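Local coordinates for protein putative agmatine deiminase (Streptococcus mutans, PDB 2EWO) that probably hydrolyses agmatine to N-carbamoylputrescine and ammonia, as a deiminase of the superfamily that modifies guanidino groups, at residues 27-32 with 60-65; 66-71 with 90-95; 234-239 with 307-312; 275-280 with 321-326. One frame throughout, in Å; residues are numbered along the deposited sequence.

In the fold
Two pairs of contacts occupy different parts of one deiminase fold. Contact 1 joins strands 24-29 and 62-66, and contact 2, its centre about 12 Å away, lies where strands 62-66 and 86-90 of the same mixed sheet give way to loops; Leu30 packs on Asn93 where the two meet. Contacts 3 and 4 come later in the chain, with alternating segments and centres about 13 Å apart, and are linked by Tyr308 and Tyr323. Contacts 2 and 3 lie on opposite sides of the chain's centre, about 30 Å apart between centres. Leu312 beside Ile27 bridges the two pairs, so distant chain regions share one interior, while contact 2 also reaches a second subunit.

Contact 1: residues 27-32 with 60-65; sequences IWMLWP and EPVSLC
Ile27, Trp28 and Met29 run parallel to Val62, Ser63 and Leu64 as adjacent strands, their short axes 4.8 Å apart at closest approach and 16° from exact alignment. Four backbone hydrogen bonds join them: Ile27 and Met29 each use both N and O, meeting Pro61 O, Ser63 N, Ser63 O and Cys65 N in turn. On one face of the sheet the indole of Trp28 lies over Ser63. Ser63 CB sits 3.6 Å from the centroid of the Trp28 six-membered ring, a CH-pi contact that suits a side chain small enough to fit beneath a flat ring. Cys65 SG meets the same ring at its edge, 3.7 Å from Trp28 CE3. With Trp28 CG beside its own backbone N (chi1 -63°), the indole swings across to the neighbouring strand. The hydroxyl of Ser63 is hydrogen-bonded to Arg87 of the next strand.

The other face is greasy. Selenomethionine Met29 places CG 3.7 Å from Leu64 CD1 and 3.9 Å from Val62 CG1, beneath Phe49 and Val52 of helix 43-57. Beyond the strand, Trp31 CZ3 reaches Leu64 CD2 at 3.7 Å. This is the parallel strand pair of a beta-alpha-beta unit. Its chemistry divides the labour: backbone bonds set the register, the Trp28 ring covers Ser63 and meets Cys65 on one face, and Met29, Val62 and Leu64 pack together on the face turned to crossover helix 43-57.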
loop_
_atom_site.group_PDB
_atom_site.type_symbol
_atom_site.label_atom_id
_atom_site.label_comp_id
_atom_site.label_asym_id
_atom_site.label_seq_id
_atom_site.Cartn_x
_atom_site.Cartn_y
_atom_site.Cartn_z
ATOM N N ILE A 27 1.269 -24.659 13.564
ATOM C CA ILE A 27 0.575 -24.550 12.298
ATOM C C ILE A 27 0.537 -23.129 11.779
ATOM O O ILE A 27 0.305 -22.183 12.527
ATOM C CB ILE A 27 -0.859 -25.067 12.393
ATOM C CG1 ILE A 27 -0.840 -26.592 12.410
ATOM C CG2 ILE A 27 -1.688 -24.557 11.210
ATOM C CD1 ILE A 27 -2.203 -27.196 12.614
ATOM N N TRP A 28 0.763 -23.003 10.478
ATOM C CA TRP A 28 0.757 -21.718 9.805
ATOM C C TRP A 28 -0.525 -21.533 9.011
ATOM O O TRP A 28 -1.009 -22.476 8.385
ATOM C CB TRP A 28 1.939 -21.623 8.835
ATOM C CG TRP A 28 3.290 -21.682 9.492
ATOM C CD1 TRP A 28 4.011 -22.805 9.814
ATOM C CD2 TRP A 28 4.083 -20.566 9.909
ATOM N NE1 TRP A 28 5.203 -22.454 10.402
ATOM C CE2 TRP A 28 5.270 -21.087 10.474
ATOM C CE3 TRP A 28 3.905 -19.175 9.859
ATOM C CZ2 TRP A 28 6.268 -20.272 10.985
ATOM C CZ3 TRP A 28 4.901 -18.366 10.368
ATOM C CH2 TRP A 28 6.068 -18.919 10.924
HETATM N N MSE A 29 -1.068 -20.316 9.050
HETATM C CA MSE A 29 -2.262 -19.967 8.285
HETATM C C MSE A 29 -2.355 -18.455 8.008
HETATM O O MSE A 29 -2.009 -17.626 8.853
HETATM C CB MSE A 29 -3.535 -20.495 8.968
HETATM C CG MSE A 29 -3.782 -20.081 10.425
HETATM SE SE MSE A 29 -5.471 -20.851 11.178
HETATM C CE MSE A 29 -6.768 -19.629 10.362
ATOM N N LEU A 30 -2.799 -18.117 6.798
ATOM C CA LEU A 30 -2.928 -16.729 6.361
ATOM C C LEU A 30 -4.206 -16.019 6.832
ATOM O O LEU A 30 -4.816 -16.419 7.821
ATOM C CB LEU A 30 -2.823 -16.660 4.831
ATOM C CG LEU A 30 -1.426 -16.889 4.240
ATOM C CD1 LEU A 30 -1.533 -17.085 2.743
ATOM C CD2 LEU A 30 -0.519 -15.703 4.576
ATOM N N TRP A 31 -4.608 -14.965 6.130
ATOM C CA TRP A 31 -5.793 -14.213 6.523
ATOM C C TRP A 31 -6.542 -13.667 5.320
ATOM O O TRP A 31 -6.017 -12.852 4.569
ATOM C CB TRP A 31 -5.383 -13.056 7.423
ATOM C CG TRP A 31 -6.528 -12.357 8.090
ATOM C CD1 TRP A 31 -7.133 -11.190 7.699
ATOM C CD2 TRP A 31 -7.156 -12.742 9.316
ATOM N NE1 TRP A 31 -8.093 -10.822 8.618
ATOM C CE2 TRP A 31 -8.126 -11.758 9.618
ATOM C CE3 TRP A 31 -6.990 -13.826 10.192
ATOM C CZ2 TRP A 31 -8.924 -11.826 10.759
ATOM C CZ3 TRP A 31 -7.779 -13.894 11.324
ATOM C CH2 TRP A 31 -8.737 -12.898 11.599
ATOM N N PRO A 32 -7.795 -14.092 5.136
ATOM C CA PRO A 32 -8.627 -13.647 4.015
ATOM C C PRO A 32 -8.952 -12.169 4.057
ATOM O O PRO A 32 -9.250 -11.622 5.121
ATOM C CB PRO A 32 -9.872 -14.508 4.160
ATOM C CG PRO A 32 -9.991 -14.639 5.652
ATOM C CD PRO A 32 -8.566 -14.958 6.040
ATOM N N GLU A 60 -1.641 -27.274 19.741
ATOM C CA GLU A 60 -0.315 -26.720 19.472
ATOM C C GLU A 60 -0.463 -25.248 19.146
ATOM O O GLU A 60 -1.575 -24.739 19.035
ATOM C CB GLU A 60 0.338 -27.436 18.285
ATOM C CG GLU A 60 -0.630 -27.842 17.178
ATOM C CD GLU A 60 0.066 -28.437 15.970
ATOM O OE1 GLU A 60 1.114 -29.089 16.141
ATOM O OE2 GLU A 60 -0.443 -28.264 14.843
ATOM N N PRO A 61 0.660 -24.537 19.008
ATOM C CA PRO A 61 0.611 -23.110 18.684
ATOM C C PRO A 61 0.282 -22.829 17.219
ATOM O O PRO A 61 0.547 -23.641 16.318
ATOM C CB PRO A 61 2.006 -22.627 19.057
ATOM C CG PRO A 61 2.839 -23.833 18.766
ATOM C CD PRO A 61 2.027 -24.940 19.367
ATOM N N VAL A 62 -0.312 -21.661 17.006
ATOM C CA VAL A 62 -0.695 -21.212 15.677
ATOM C C VAL A 62 0.043 -19.937 15.316
ATOM O O VAL A 62 0.194 -19.028 16.146
ATOM C CB VAL A 62 -2.193 -20.886 15.567
ATOM C CG1 VAL A 62 -2.548 -20.703 14.104
ATOM C CG2 VAL A 62 -3.033 -21.973 16.207
ATOM N N SER A 63 0.486 -19.885 14.058
ATOM C CA SER A 63 1.207 -18.739 13.481
ATOM C C SER A 63 0.312 -18.119 12.427
ATOM O O SER A 63 0.347 -18.493 11.264
ATOM C CB SER A 63 2.518 -19.191 12.838
ATOM O OG SER A 63 3.486 -19.480 13.835
ATOM N N LEU A 64 -0.491 -17.167 12.867
ATOM C CA LEU A 64 -1.440 -16.461 12.028
ATOM C C LEU A 64 -0.769 -15.272 11.312
ATOM O O LEU A 64 -0.437 -14.274 11.950
ATOM C CB LEU A 64 -2.574 -15.980 12.932
ATOM C CG LEU A 64 -3.856 -15.486 12.290
ATOM C CD1 LEU A 64 -4.485 -16.647 11.548
ATOM C CD2 LEU A 64 -4.790 -14.922 13.334
ATOM N N CYS A 65 -0.575 -15.367 9.998
ATOM C CA CYS A 65 0.078 -14.285 9.253
ATOM C C CYS A 65 -0.896 -13.373 8.535
ATOM O O CYS A 65 -1.503 -13.776 7.549
ATOM C CB CYS A 65 1.024 -14.875 8.223
ATOM S SG CYS A 65 1.955 -16.231 8.880
#

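Contact 2: residues 66-71 with 90-95; sequences VPPLQY and EMTNDD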
loop_
_atom_site.group_PDB
_atom_site.type_symbol
_atom_site.label_atom_id
_atom_site.label_comp_id
_atom_site.label_asym_id
_atom_site.label_seq_id
_atom_site.Cartn_x
_atom_site.Cartn_y
_atom_site.Cartn_z
ATOM N N VAL A 66 -1.045 -12.135 8.986
ATOM C CA VAL A 66 -1.997 -11.283 8.293
ATOM C C VAL A 66 -1.398 -10.038 7.645
ATOM O O VAL A 66 -0.412 -9.465 8.135
ATOM C CB VAL A 66 -3.187 -10.879 9.230
ATOM C CG1 VAL A 66 -3.544 -12.051 10.123
ATOM C CG2 VAL A 66 -2.850 -9.650 10.057
ATOM N N PRO A 67 -1.957 -9.639 6.491
ATOM C CA PRO A 67 -1.487 -8.461 5.780
ATOM C C PRO A 67 -1.519 -7.317 6.758
ATOM O O PRO A 67 -2.331 -7.321 7.669
ATOM C CB PRO A 67 -2.516 -8.311 4.668
ATOM C CG PRO A 67 -2.748 -9.724 4.285
ATOM C CD PRO A 67 -2.877 -10.415 5.636
ATOM N N PRO A 68 -0.619 -6.339 6.587
ATOM C CA PRO A 68 -0.437 -5.127 7.391
ATOM C C PRO A 68 -1.700 -4.304 7.606
ATOM O O PRO A 68 -1.827 -3.608 8.608
ATOM C CB PRO A 68 0.603 -4.362 6.599
ATOM C CG PRO A 68 1.442 -5.471 6.043
ATOM C CD PRO A 68 0.413 -6.421 5.540
ATOM N N LEU A 69 -2.629 -4.386 6.660
ATOM C CA LEU A 69 -3.881 -3.628 6.728
ATOM C C LEU A 69 -4.941 -4.185 7.674
ATOM O O LEU A 69 -5.799 -3.447 8.153
ATOM C CB LEU A 69 -4.474 -3.519 5.331
ATOM C CG LEU A 69 -3.649 -2.661 4.389
ATOM C CD1 LEU A 69 -4.199 -2.788 2.992
ATOM C CD2 LEU A 69 -3.680 -1.218 4.869
ATOM N N GLN A 70 -4.891 -5.489 7.919
ATOM C CA GLN A 70 -5.838 -6.149 8.812
ATOM C C GLN A 70 -5.068 -6.759 9.972
ATOM O O GLN A 70 -5.454 -7.810 10.472
ATOM C CB GLN A 70 -6.579 -7.287 8.092
ATOM C CG GLN A 70 -7.471 -6.890 6.926
ATOM C CD GLN A 70 -6.706 -6.231 5.787
ATOM O OE1 GLN A 70 -5.724 -6.782 5.268
ATOM N NE2 GLN A 70 -7.162 -5.049 5.386
ATOM N N TYR A 71 -3.974 -6.126 10.383
ATOM C CA TYR A 71 -3.164 -6.660 11.477
ATOM C C TYR A 71 -3.769 -6.301 12.829
ATOM O O TYR A 71 -4.172 -7.179 13.586
ATOM C CB TYR A 71 -1.739 -6.129 11.373
ATOM C CG TYR A 71 -0.776 -6.719 12.376
ATOM C CD1 TYR A 71 -0.619 -6.165 13.645
ATOM C CD2 TYR A 71 0.007 -7.817 12.045
ATOM C CE1 TYR A 71 0.311 -6.693 14.553
ATOM C CE2 TYR A 71 0.930 -8.341 12.947
ATOM C CZ TYR A 71 1.077 -7.774 14.185
ATOM O OH TYR A 71 2.040 -8.260 15.024
ATOM N N GLU A 90 3.140 -10.252 10.884
ATOM C CA GLU A 90 2.760 -9.482 9.708
ATOM C C GLU A 90 3.244 -10.128 8.421
ATOM O O GLU A 90 4.439 -10.386 8.272
ATOM C CB GLU A 90 3.343 -8.085 9.781
ATOM C CG GLU A 90 2.768 -7.195 8.725
ATOM C CD GLU A 90 3.731 -6.128 8.310
ATOM O OE1 GLU A 90 4.148 -5.345 9.183
ATOM O OE2 GLU A 90 4.073 -6.081 7.111
HETATM N N MSE A 91 2.324 -10.381 7.493
HETATM C CA MSE A 91 2.693 -10.973 6.213
HETATM C C MSE A 91 1.670 -10.677 5.125
HETATM O O MSE A 91 0.484 -10.900 5.328
HETATM C CB MSE A 91 2.854 -12.479 6.356
HETATM C CG MSE A 91 3.529 -13.113 5.175
HETATM SE SE MSE A 91 4.002 -14.978 5.447
HETATM C CE MSE A 91 4.891 -14.867 7.167
ATOM N N THR A 92 2.130 -10.169 3.976
ATOM C CA THR A 92 1.241 -9.847 2.845
ATOM C C THR A 92 0.942 -11.083 1.995
ATOM O O THR A 92 1.774 -11.982 1.882
ATOM C CB THR A 92 1.854 -8.785 1.880
ATOM O OG1 THR A 92 2.985 -9.341 1.210
ATOM C CG2 THR A 92 2.273 -7.543 2.619
ATOM N N ASN A 93 -0.239 -11.118 1.387
ATOM C CA ASN A 93 -0.635 -12.234 0.532
ATOM C C ASN A 93 -1.791 -11.791 -0.331
ATOM O O ASN A 93 -2.595 -10.954 0.079
ATOM C CB ASN A 93 -1.089 -13.419 1.371
ATOM C CG ASN A 93 -2.335 -13.105 2.178
ATOM O OD1 ASN A 93 -3.417 -12.915 1.617
ATOM N ND2 ASN A 93 -2.186 -13.032 3.504
ATOM N N ASP A 94 -1.889 -12.363 -1.521
ATOM C CA ASP A 94 -2.973 -12.007 -2.429
ATOM C C ASP A 94 -4.257 -12.718 -2.041
ATOM O O ASP A 94 -5.359 -12.248 -2.343
ATOM C CB ASP A 94 -2.574 -12.354 -3.859
ATOM C CG ASP A 94 -1.348 -11.587 -4.310
ATOM O OD1 ASP A 94 -1.417 -10.337 -4.296
ATOM O OD2 ASP A 94 -0.334 -12.234 -4.662
ATOM N N ASP A 95 -4.087 -13.858 -1.374
ATOM C CA ASP A 95 -5.192 -14.668 -0.883
ATOM C C ASP A 95 -4.687 -15.649 0.156
ATOM O O ASP A 95 -3.535 -16.084 0.090
ATOM C CB ASP A 95 -5.870 -15.427 -2.010
ATOM C CG ASP A 95 -7.361 -15.466 -1.832
ATOM O OD1 ASP A 95 -7.846 -14.814 -0.882
ATOM O OD2 ASP A 95 -8.055 -16.129 -2.626
#
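Glu90 carries its CG anti to the backbone N (chi1 -169°) and then extends, laying the chain across the Pro68 ring with Glu90 CG 3.5 Å from Pro68 CG. Asn93 turns instead with CG between its backbone N and carbonyl carbon (chi1 64°), which brings ND2 to 3.4 Å from Pro67 CG. The methyl of Thr92 also touches Pro68, Thr92 CG2 to Pro68 CD at 3.6 Å, while its hydroxyl bonds to Gln136. Tyr71 turns a ring edge to the backbone of Glu90, CE2 lying 3.6 Å from Glu90 N.

One hydrogen bond crosses the contact, Met91 N to Val66 O at 3.0 Å, straight at the hydrogen although the donor stands well above the carbonyl plane. Pro67 comes next and has no N-H to offer Met91 O, so proline suits the place where the strand pairing stops. The acid end of Glu90 belongs to the subunit interface: OE1 forms a salt bridge with Lys143 and accepts a hydrogen bond from Thr92 N, both of the second subunit. The contact thus lies at the ends of parallel strands 62-66 and 86-90, with helix 71-79 starting at Tyr71 and helix 137-146 packed on Met91.

Contact 3: residues 234-239 with 307-312; sequences EVACIY and SYLNFL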
loop_
_atom_site.group_PDB
_atom_site.type_symbol
_atom_site.label_atom_id
_atom_site.label_comp_id
_atom_site.label_asym_id
_atom_site.label_seq_id
_atom_site.Cartn_x
_atom_site.Cartn_y
_atom_site.Cartn_z
ATOM N N GLU A 234 -2.466 -46.986 5.712
ATOM C CA GLU A 234 -3.907 -46.750 5.730
ATOM C C GLU A 234 -4.192 -45.348 5.201
ATOM O O GLU A 234 -3.445 -44.405 5.473
ATOM C CB GLU A 234 -4.457 -46.901 7.145
ATOM C CG GLU A 234 -4.267 -48.288 7.734
ATOM C CD GLU A 234 -4.816 -48.387 9.143
ATOM O OE1 GLU A 234 -6.026 -48.127 9.327
ATOM O OE2 GLU A 234 -4.041 -48.721 10.071
ATOM N N VAL A 235 -5.276 -45.212 4.444
ATOM C CA VAL A 235 -5.626 -43.929 3.846
ATOM C C VAL A 235 -7.090 -43.578 4.028
ATOM O O VAL A 235 -7.860 -44.365 4.557
ATOM C CB VAL A 235 -5.320 -43.959 2.346
ATOM C CG1 VAL A 235 -3.884 -44.399 2.133
ATOM C CG2 VAL A 235 -6.266 -44.916 1.634
ATOM N N ALA A 236 -7.467 -42.384 3.601
ATOM C CA ALA A 236 -8.858 -41.974 3.705
ATOM C C ALA A 236 -9.356 -41.820 2.288
ATOM O O ALA A 236 -8.571 -41.868 1.339
ATOM C CB ALA A 236 -8.987 -40.659 4.454
ATOM N N CYS A 237 -10.661 -41.646 2.137
ATOM C CA CYS A 237 -11.231 -41.477 0.815
ATOM C C CYS A 237 -12.732 -41.271 0.882
ATOM O O CYS A 237 -13.433 -41.985 1.596
ATOM C CB CYS A 237 -10.918 -42.692 -0.056
ATOM S SG CYS A 237 -11.368 -42.450 -1.779
ATOM N N ILE A 238 -13.224 -40.279 0.149
ATOM C CA ILE A 238 -14.654 -40.018 0.131
ATOM C C ILE A 238 -15.350 -41.161 -0.601
ATOM O O ILE A 238 -14.788 -41.735 -1.535
ATOM C CB ILE A 238 -14.993 -38.685 -0.594
ATOM C CG1 ILE A 238 -14.243 -38.604 -1.925
ATOM C CG2 ILE A 238 -14.665 -37.500 0.303
ATOM C CD1 ILE A 238 -14.536 -37.347 -2.715
ATOM N N TYR A 239 -16.560 -41.506 -0.166
ATOM C CA TYR A 239 -17.322 -42.574 -0.813
ATOM C C TYR A 239 -18.827 -42.483 -0.546
ATOM O O TYR A 239 -19.276 -42.460 0.604
ATOM C CB TYR A 239 -16.784 -43.950 -0.392
ATOM C CG TYR A 239 -17.402 -45.112 -1.151
ATOM C CD1 TYR A 239 -16.853 -45.547 -2.368
ATOM C CD2 TYR A 239 -18.546 -45.759 -0.673
ATOM C CE1 TYR A 239 -17.430 -46.597 -3.094
ATOM C CE2 TYR A 239 -19.132 -46.811 -1.390
ATOM C CZ TYR A 239 -18.569 -47.223 -2.599
ATOM O OH TYR A 239 -19.142 -48.254 -3.313
ATOM N N SER A 307 -16.172 -30.666 1.059
ATOM C CA SER A 307 -15.656 -32.010 1.321
ATOM C C SER A 307 -15.158 -32.170 2.766
ATOM O O SER A 307 -14.490 -31.286 3.302
ATOM C CB SER A 307 -14.522 -32.307 0.328
ATOM O OG SER A 307 -14.015 -33.619 0.459
ATOM N N TYR A 308 -15.492 -33.300 3.390
ATOM C CA TYR A 308 -15.077 -33.569 4.769
ATOM C C TYR A 308 -13.630 -34.078 4.803
ATOM O O TYR A 308 -13.010 -34.164 5.863
ATOM C CB TYR A 308 -16.011 -34.607 5.424
ATOM C CG TYR A 308 -17.447 -34.149 5.607
ATOM C CD1 TYR A 308 -17.773 -33.162 6.539
ATOM C CD2 TYR A 308 -18.476 -34.674 4.815
ATOM C CE1 TYR A 308 -19.089 -32.703 6.676
ATOM C CE2 TYR A 308 -19.796 -34.222 4.940
ATOM C CZ TYR A 308 -20.095 -33.234 5.872
ATOM O OH TYR A 308 -21.389 -32.766 5.988
ATOM N N LEU A 309 -13.098 -34.408 3.632
ATOM C CA LEU A 309 -11.740 -34.906 3.526
ATOM C C LEU A 309 -10.765 -33.753 3.761
ATOM O O LEU A 309 -9.556 -33.958 3.925
ATOM C CB LEU A 309 -11.531 -35.525 2.145
ATOM C CG LEU A 309 -10.535 -36.684 2.033
ATOM C CD1 LEU A 309 -9.108 -36.173 2.156
ATOM C CD2 LEU A 309 -10.841 -37.726 3.106
ATOM N N ASN A 310 -11.300 -32.536 3.784
ATOM C CA ASN A 310 -10.506 -31.329 4.011
ATOM C C ASN A 310 -10.308 -31.099 5.503
ATOM O O ASN A 310 -10.800 -30.123 6.064
ATOM C CB ASN A 310 -11.213 -30.111 3.387
ATOM C CG ASN A 310 -10.803 -29.866 1.947
ATOM O OD1 ASN A 310 -9.800 -29.191 1.680
ATOM N ND2 ASN A 310 -11.566 -30.426 1.010
ATOM N N PHE A 311 -9.596 -32.013 6.144
ATOM C CA PHE A 311 -9.338 -31.891 7.574
ATOM C C PHE A 311 -7.824 -31.803 7.842
ATOM O O PHE A 311 -6.996 -32.314 7.067
ATOM C CB PHE A 311 -9.994 -33.072 8.345
ATOM C CG PHE A 311 -9.592 -34.438 7.837
ATOM C CD1 PHE A 311 -8.430 -35.048 8.293
ATOM C CD2 PHE A 311 -10.331 -35.070 6.839
ATOM C CE1 PHE A 311 -8.004 -36.256 7.762
ATOM C CE2 PHE A 311 -9.908 -36.281 6.302
ATOM C CZ PHE A 311 -8.742 -36.871 6.763
ATOM N N LEU A 312 -7.466 -31.129 8.928
ATOM C CA LEU A 312 -6.064 -30.979 9.277
ATOM C C LEU A 312 -5.720 -31.990 10.364
ATOM O O LEU A 312 -6.506 -32.212 11.288
ATOM C CB LEU A 312 -5.778 -29.543 9.753
ATOM C CG LEU A 312 -4.311 -29.068 9.809
ATOM C CD1 LEU A 312 -3.594 -29.752 10.937
ATOM C CD2 LEU A 312 -3.606 -29.353 8.481
#
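Leu309 lies at the heart of this small apolar contact, reaching from a turn to strand 234-237 and the residue just past it. Its CD2 methyl meets Ala236 CB at 3.7 Å, and its CB is 4.1 Å from Ile238 CG2. The same CG2 branch of Ile238 also lies against Ser307, 3.9 Å from OG. Phe311 completes the first shell more loosely: Ala236 CB comes up to the edge of its ring, near the ring plane, 4.4 Å from CZ. No hydrogen bond crosses, and the methyl side chain of Ala236 suits a strand position that takes both a leucine tip and a phenylalanine edge.

What presents these groups is the folding of 307-312. Ser307 to Asn310 form a type I beta turn with a weak closing bond, and an inverse gamma turn centred on Asn310 overlaps its end, sending the side chains of Leu309 and Phe311 toward the same strand. Ser307 OG lies anti to its own nitrogen (chi1 -177°); it accepts a weak hydrogen bond from Leu309 N and also bonds to Asp225 O, which ties the turn to the chain leading into strand 227-231.

Further out, Ala236 and Ile238 are held by backbone bonds to Cys228 and Val226, Cys237 faces away toward Leu258 of helix 248-259, and Met338 of helix 328-338 also packs on Ala236. The arrangement is that of a loop packed over one face of a small three-stranded sheet, on its central strand, here one of the small sheets expected of the deiminase family, whose members share a propeller-like core.

Contact 4: residues 275-280 with 321-326; sequences CVTKEP and PQYGDE
Asp325 reaches across to Thr277, Lys278 and Glu279, and each of its atoms has a task. CB packs on the methyl of Thr277, 3.6 Å from CG2. Because CG stands anti to the backbone N (chi1 -174°), the carboxylate is carried toward the loop 275-280, where CG passes Thr277 CB and lies close to the peptide of Lys278. At the tip, OD1 takes Glu279 N at 2.9 Å on its syn lone pair. OD2 receives Lys278 N at 2.8 Å, also on the syn side and slightly out of the carboxylate plane; Lys278 N makes a weak second bond to OD1. OD2 further accepts Asn327 N, an Asx turn just before helix 328-338.

Thr277 serves both neighbours, its CG2 being also 3.6 Å from Tyr323 CD2, while the Tyr323 ring meets that of Tyr308. Lys278 and Glu326 lie side by side, pointing the same way, on the more exposed side of the contact, with Lys278 CG 3.3 Å from Glu326 OE1, but the amine forms its salt bridge with Asp242. A short side chain with two acceptor oxygens suits this place: aspartate gathers consecutive amides of one loop and one of its own, and several N-H dipoles pointing at the carboxylate would probably stabilise its negative charge.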
loop_
_atom_site.group_PDB
_atom_site.type_symbol
_atom_site.label_atom_id
_atom_site.label_comp_id
_atom_site.label_asym_id
_atom_site.label_seq_id
_atom_site.Cartn_x
_atom_site.Cartn_y
_atom_site.Cartn_z
ATOM N N CYS A 275 -17.605 -39.569 4.325
ATOM C CA CYS A 275 -18.880 -39.308 3.675
ATOM C C CYS A 275 -18.839 -37.955 2.986
ATOM O O CYS A 275 -17.938 -37.145 3.228
ATOM C CB CYS A 275 -20.010 -39.306 4.699
ATOM S SG CYS A 275 -19.971 -37.882 5.802
ATOM N N VAL A 276 -19.825 -37.726 2.127
ATOM C CA VAL A 276 -19.957 -36.473 1.397
ATOM C C VAL A 276 -21.274 -35.819 1.804
ATOM O O VAL A 276 -22.215 -36.506 2.203
ATOM C CB VAL A 276 -19.960 -36.701 -0.147
ATOM C CG1 VAL A 276 -18.567 -37.091 -0.627
ATOM C CG2 VAL A 276 -20.968 -37.778 -0.523
ATOM N N THR A 277 -21.344 -34.495 1.713
ATOM C CA THR A 277 -22.573 -33.797 2.070
ATOM C C THR A 277 -23.737 -34.352 1.243
ATOM O O THR A 277 -23.526 -34.983 0.205
ATOM C CB THR A 277 -22.443 -32.274 1.822
ATOM O OG1 THR A 277 -21.924 -32.043 0.507
ATOM C CG2 THR A 277 -21.523 -31.646 2.847
ATOM N N LYS A 278 -24.959 -34.141 1.720
ATOM C CA LYS A 278 -26.151 -34.607 1.017
ATOM C C LYS A 278 -26.797 -33.367 0.394
ATOM O O LYS A 278 -27.719 -33.461 -0.416
ATOM C CB LYS A 278 -27.117 -35.290 2.001
ATOM C CG LYS A 278 -28.187 -36.215 1.374
ATOM C CD LYS A 278 -27.645 -37.596 0.949
ATOM C CE LYS A 278 -26.940 -37.573 -0.415
ATOM N NZ LYS A 278 -27.848 -37.258 -1.561
ATOM N N GLU A 279 -26.287 -32.204 0.790
ATOM C CA GLU A 279 -26.754 -30.912 0.296
ATOM C C GLU A 279 -25.571 -29.971 0.100
ATOM O O GLU A 279 -24.898 -29.588 1.061
ATOM C CB GLU A 279 -27.733 -30.276 1.276
ATOM C CG GLU A 279 -29.160 -30.753 1.121
ATOM C CD GLU A 279 -29.741 -30.418 -0.243
ATOM O OE1 GLU A 279 -29.692 -29.226 -0.632
ATOM O OE2 GLU A 279 -30.252 -31.343 -0.915
ATOM N N PRO A 280 -25.306 -29.582 -1.157
ATOM C CA PRO A 280 -24.195 -28.677 -1.476
ATOM C C PRO A 280 -24.386 -27.272 -0.885
ATOM O O PRO A 280 -25.511 -26.773 -0.789
ATOM C CB PRO A 280 -24.203 -28.666 -3.002
ATOM C CG PRO A 280 -25.682 -28.793 -3.313
ATOM C CD PRO A 280 -26.108 -29.885 -2.357
ATOM N N PRO A 321 -14.198 -30.010 9.162
ATOM C CA PRO A 321 -15.220 -29.064 8.706
ATOM C C PRO A 321 -16.642 -29.515 9.009
ATOM O O PRO A 321 -16.954 -30.694 8.911
ATOM C CB PRO A 321 -14.932 -28.944 7.210
ATOM C CG PRO A 321 -14.342 -30.270 6.861
ATOM C CD PRO A 321 -13.437 -30.559 8.023
ATOM N N GLN A 322 -17.489 -28.565 9.398
ATOM C CA GLN A 322 -18.889 -28.838 9.723
ATOM C C GLN A 322 -19.765 -27.820 8.995
ATOM O O GLN A 322 -20.070 -26.745 9.533
ATOM C CB GLN A 322 -19.135 -28.711 11.233
ATOM C CG GLN A 322 -18.307 -29.629 12.132
ATOM C CD GLN A 322 -18.690 -31.090 12.010
ATOM O OE1 GLN A 322 -18.420 -31.731 10.995
ATOM N NE2 GLN A 322 -19.332 -31.623 13.048
ATOM N N TYR A 323 -20.178 -28.170 7.781
ATOM C CA TYR A 323 -21.003 -27.284 6.955
ATOM C C TYR A 323 -22.464 -27.158 7.403
ATOM O O TYR A 323 -23.174 -26.227 7.006
ATOM C CB TYR A 323 -20.960 -27.756 5.499
ATOM C CG TYR A 323 -19.576 -28.133 5.034
ATOM C CD1 TYR A 323 -18.553 -27.186 4.968
ATOM C CD2 TYR A 323 -19.283 -29.445 4.675
ATOM C CE1 TYR A 323 -17.263 -27.545 4.555
ATOM C CE2 TYR A 323 -18.005 -29.816 4.262
ATOM C CZ TYR A 323 -16.999 -28.870 4.203
ATOM O OH TYR A 323 -15.741 -29.255 3.795
ATOM N N GLY A 324 -22.908 -28.078 8.249
ATOM C CA GLY A 324 -24.292 -28.038 8.687
ATOM C C GLY A 324 -25.109 -28.860 7.706
ATOM O O GLY A 324 -26.227 -28.501 7.322
ATOM N N ASP A 325 -24.510 -29.976 7.300
ATOM C CA ASP A 325 -25.102 -30.910 6.362
ATOM C C ASP A 325 -25.768 -32.046 7.129
ATOM O O ASP A 325 -25.639 -32.147 8.355
ATOM C CB ASP A 325 -24.013 -31.457 5.433
ATOM C CG ASP A 325 -24.567 -32.336 4.334
ATOM O OD1 ASP A 325 -25.151 -31.786 3.376
ATOM O OD2 ASP A 325 -24.418 -33.573 4.428
ATOM N N GLU A 326 -26.489 -32.887 6.393
ATOM C CA GLU A 326 -27.197 -34.035 6.956
ATOM C C GLU A 326 -26.175 -35.089 7.394
ATOM O O GLU A 326 -26.221 -35.585 8.521
ATOM C CB GLU A 326 -28.171 -34.601 5.904
ATOM C CG GLU A 326 -29.134 -35.680 6.405
ATOM C CD GLU A 326 -30.253 -35.995 5.406
ATOM O OE1 GLU A 326 -29.956 -36.195 4.206
ATOM O OE2 GLU A 326 -31.433 -36.052 5.827
#